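Local coordinates for protein 4-alpha-glucanotransferase (Streptococcus agalactiae, PDB 6M6T) that belongs to the amylomaltase (4-alpha-glucanotransferase) family of TIM-barrel enzymes and holds glycan ligands in its pockets, at residues Ser274-Trp279 and Phe328-Glu333. Residues are numbered along the deposited sequence; the frame is centred on the assembly and turned at random.
Sequences SDFDWW and FATIKE
A chi1 of -48° sets Thr330 OG1 beside its own N and opposite its carbonyl carbon, which leaves the methyl CG2 anti to N, and chi1 of -156° swings the Asp275 carboxylate away from its N and across to helix 324-335. Asp275 OD1 comes to 3.4 Å from Thr330 CG2, and the carbonyl O of Asp275 lies 3.8 Å from that same methyl. Thr330 OG1, on the other branch, sits 3.9 Å from Phe276 CD2, the threonine side chain running roughly at right angles to that of the phenylalanine and meeting its ring obliquely. The hydroxyl is hydrogen-bonded to Glu326 O one turn back in its helix, while Asp275 OD2 forms a salt bridge with Lys334. Asp275, with positive phi, is the C-prime residue of the Schellman motif ending helix 268-273, and Phe276 is the N-cap of helix 277-289. The contact thus sets the sharp link between two consecutive helices against the flank of helix 324-335; Phe276 also packs on Leu327 of that helix and on Pro323 in the loop before it. Between the two segments the contact is van der Waals, and the polar tie from the turn to helix 324-335 is the Asp275-Lys334 salt bridge just past the segment.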
loop_
_atom_site.group_PDB
_atom_site.type_symbol
_atom_site.label_atom_id
_atom_site.label_comp_id
_atom_site.label_asym_id
_atom_site.label_seq_id
_atom_site.Cartn_x
_atom_site.Cartn_y
_atom_site.Cartn_z
ATOM N N SER A 274 -10.715 -1.462 -24.999
ATOM C CA SER A 274 -11.543 -0.490 -24.293
ATOM C C SER A 274 -10.809 0.817 -24.028
ATOM O O SER A 274 -11.320 1.660 -23.275
ATOM C CB SER A 274 -12.081 -1.063 -22.978
ATOM O OG SER A 274 -11.070 -1.590 -22.142
ATOM N N ASP A 275 -9.645 1.008 -24.660
ATOM C CA ASP A 275 -8.844 2.217 -24.529
ATOM C C ASP A 275 -8.317 2.402 -23.107
ATOM O O ASP A 275 -8.059 3.524 -22.681
ATOM C CB ASP A 275 -9.640 3.441 -24.985
ATOM C CG ASP A 275 -8.751 4.574 -25.408
ATOM O OD1 ASP A 275 -7.516 4.387 -25.349
ATOM O OD2 ASP A 275 -9.277 5.645 -25.792
ATOM N N PHE A 276 -8.173 1.305 -22.364
ATOM C CA PHE A 276 -7.676 1.315 -20.986
ATOM C C PHE A 276 -8.516 2.201 -20.047
ATOM O O PHE A 276 -8.024 2.673 -19.020
ATOM C CB PHE A 276 -6.207 1.723 -20.961
ATOM C CG PHE A 276 -5.325 0.854 -21.799
ATOM C CD1 PHE A 276 -4.803 -0.319 -21.283
ATOM C CD2 PHE A 276 -4.993 1.221 -23.087
ATOM C CE1 PHE A 276 -3.974 -1.115 -22.034
ATOM C CE2 PHE A 276 -4.164 0.426 -23.844
ATOM C CZ PHE A 276 -3.659 -0.748 -23.315
ATOM N N ASP A 277 -9.798 2.388 -20.373
ATOM C CA ASP A 277 -10.747 3.155 -19.569
ATOM C C ASP A 277 -10.514 2.968 -18.069
ATOM O O ASP A 277 -10.265 3.931 -17.324
ATOM C CB ASP A 277 -12.164 2.708 -19.977
ATOM C CG ASP A 277 -13.297 3.586 -19.390
ATOM O OD1 ASP A 277 -13.400 3.769 -18.140
ATOM O OD2 ASP A 277 -14.125 4.061 -20.213
ATOM N N TRP A 278 -10.534 1.716 -17.625
ATOM C CA TRP A 278 -10.469 1.440 -16.195
ATOM C C TRP A 278 -9.141 1.891 -15.599
ATOM O O TRP A 278 -9.101 2.407 -14.478
ATOM C CB TRP A 278 -10.691 -0.048 -15.948
ATOM C CG TRP A 278 -10.724 -0.446 -14.505
ATOM C CD1 TRP A 278 -11.640 -0.056 -13.552
ATOM C CD2 TRP A 278 -9.806 -1.327 -13.842
ATOM N NE1 TRP A 278 -11.338 -0.646 -12.345
ATOM C CE2 TRP A 278 -10.219 -1.428 -12.497
ATOM C CE3 TRP A 278 -8.671 -2.037 -14.256
ATOM C CZ2 TRP A 278 -9.537 -2.213 -11.567
ATOM C CZ3 TRP A 278 -8.000 -2.819 -13.330
ATOM C CH2 TRP A 278 -8.436 -2.902 -12.006
ATOM N N TRP A 279 -8.045 1.706 -16.336
ATOM C CA TRP A 279 -6.735 2.099 -15.831
ATOM C C TRP A 279 -6.598 3.613 -15.754
ATOM O O TRP A 279 -5.960 4.140 -14.834
ATOM C CB TRP A 279 -5.652 1.520 -16.728
ATOM C CG TRP A 279 -5.290 0.118 -16.401
ATOM C CD1 TRP A 279 -5.496 -0.982 -17.179
ATOM C CD2 TRP A 279 -4.640 -0.344 -15.209
ATOM N NE1 TRP A 279 -5.011 -2.102 -16.544
ATOM C CE2 TRP A 279 -4.484 -1.735 -15.333
ATOM C CE3 TRP A 279 -4.180 0.283 -14.055
ATOM C CZ2 TRP A 279 -3.890 -2.507 -14.343
ATOM C CZ3 TRP A 279 -3.587 -0.486 -13.080
ATOM C CH2 TRP A 279 -3.449 -1.863 -13.228
ATOM N N PHE A 328 0.622 3.348 -21.250
ATOM C CA PHE A 328 1.212 4.551 -20.690
ATOM C C PHE A 328 1.187 5.707 -21.684
ATOM O O PHE A 328 1.069 6.864 -21.271
ATOM C CB PHE A 328 2.615 4.239 -20.169
ATOM C CG PHE A 328 2.604 3.453 -18.879
ATOM C CD1 PHE A 328 2.266 4.067 -17.678
ATOM C CD2 PHE A 328 2.887 2.086 -18.871
ATOM C CE1 PHE A 328 2.238 3.349 -16.490
ATOM C CE2 PHE A 328 2.858 1.359 -17.683
ATOM C CZ PHE A 328 2.535 1.999 -16.489
ATOM N N ALA A 329 1.236 5.438 -22.988
ATOM C CA ALA A 329 0.980 6.525 -23.928
ATOM C C ALA A 329 -0.430 7.071 -23.748
ATOM O O ALA A 329 -0.651 8.289 -23.798
ATOM C CB ALA A 329 1.195 6.057 -25.365
ATOM N N THR A 330 -1.401 6.184 -23.537
ATOM C CA THR A 330 -2.771 6.639 -23.365
ATOM C C THR A 330 -2.901 7.479 -22.112
ATOM O O THR A 330 -3.588 8.509 -22.119
ATOM C CB THR A 330 -3.725 5.450 -23.314
ATOM O OG1 THR A 330 -3.432 4.564 -24.399
ATOM C CG2 THR A 330 -5.162 5.921 -23.444
ATOM N N ILE A 331 -2.231 7.064 -21.028
ATOM C CA ILE A 331 -2.281 7.844 -19.789
ATOM C C ILE A 331 -1.656 9.221 -20.006
ATOM O O ILE A 331 -2.254 10.246 -19.663
ATOM C CB ILE A 331 -1.622 7.082 -18.620
ATOM C CG1 ILE A 331 -2.437 5.839 -18.256
ATOM C CG2 ILE A 331 -1.544 7.958 -17.382
ATOM C CD1 ILE A 331 -1.714 4.872 -17.350
ATOM N N LYS A 332 -0.463 9.272 -20.612
ATOM C CA LYS A 332 0.156 10.563 -20.912
ATOM C C LYS A 332 -0.781 11.459 -21.715
ATOM O O LYS A 332 -1.052 12.598 -21.324
ATOM C CB LYS A 332 1.477 10.375 -21.667
ATOM C CG LYS A 332 2.387 11.601 -21.590
ATOM C CD LYS A 332 3.441 11.623 -22.676
ATOM C CE LYS A 332 4.490 12.738 -22.411
ATOM N NZ LYS A 332 4.689 13.724 -23.543
ATOM N N GLU A 333 -1.290 10.960 -22.843
ATOM C CA GLU A 333 -2.184 11.772 -23.667
ATOM C C GLU A 333 -3.396 12.272 -22.873
ATOM O O GLU A 333 -3.712 13.470 -22.884
ATOM C CB GLU A 333 -2.644 10.980 -24.890
ATOM C CG GLU A 333 -3.608 11.777 -25.767
ATOM C CD GLU A 333 -3.030 13.135 -26.205
ATOM O OE1 GLU A 333 -3.289 14.170 -25.531
ATOM O OE2 GLU A 333 -2.304 13.163 -27.231
#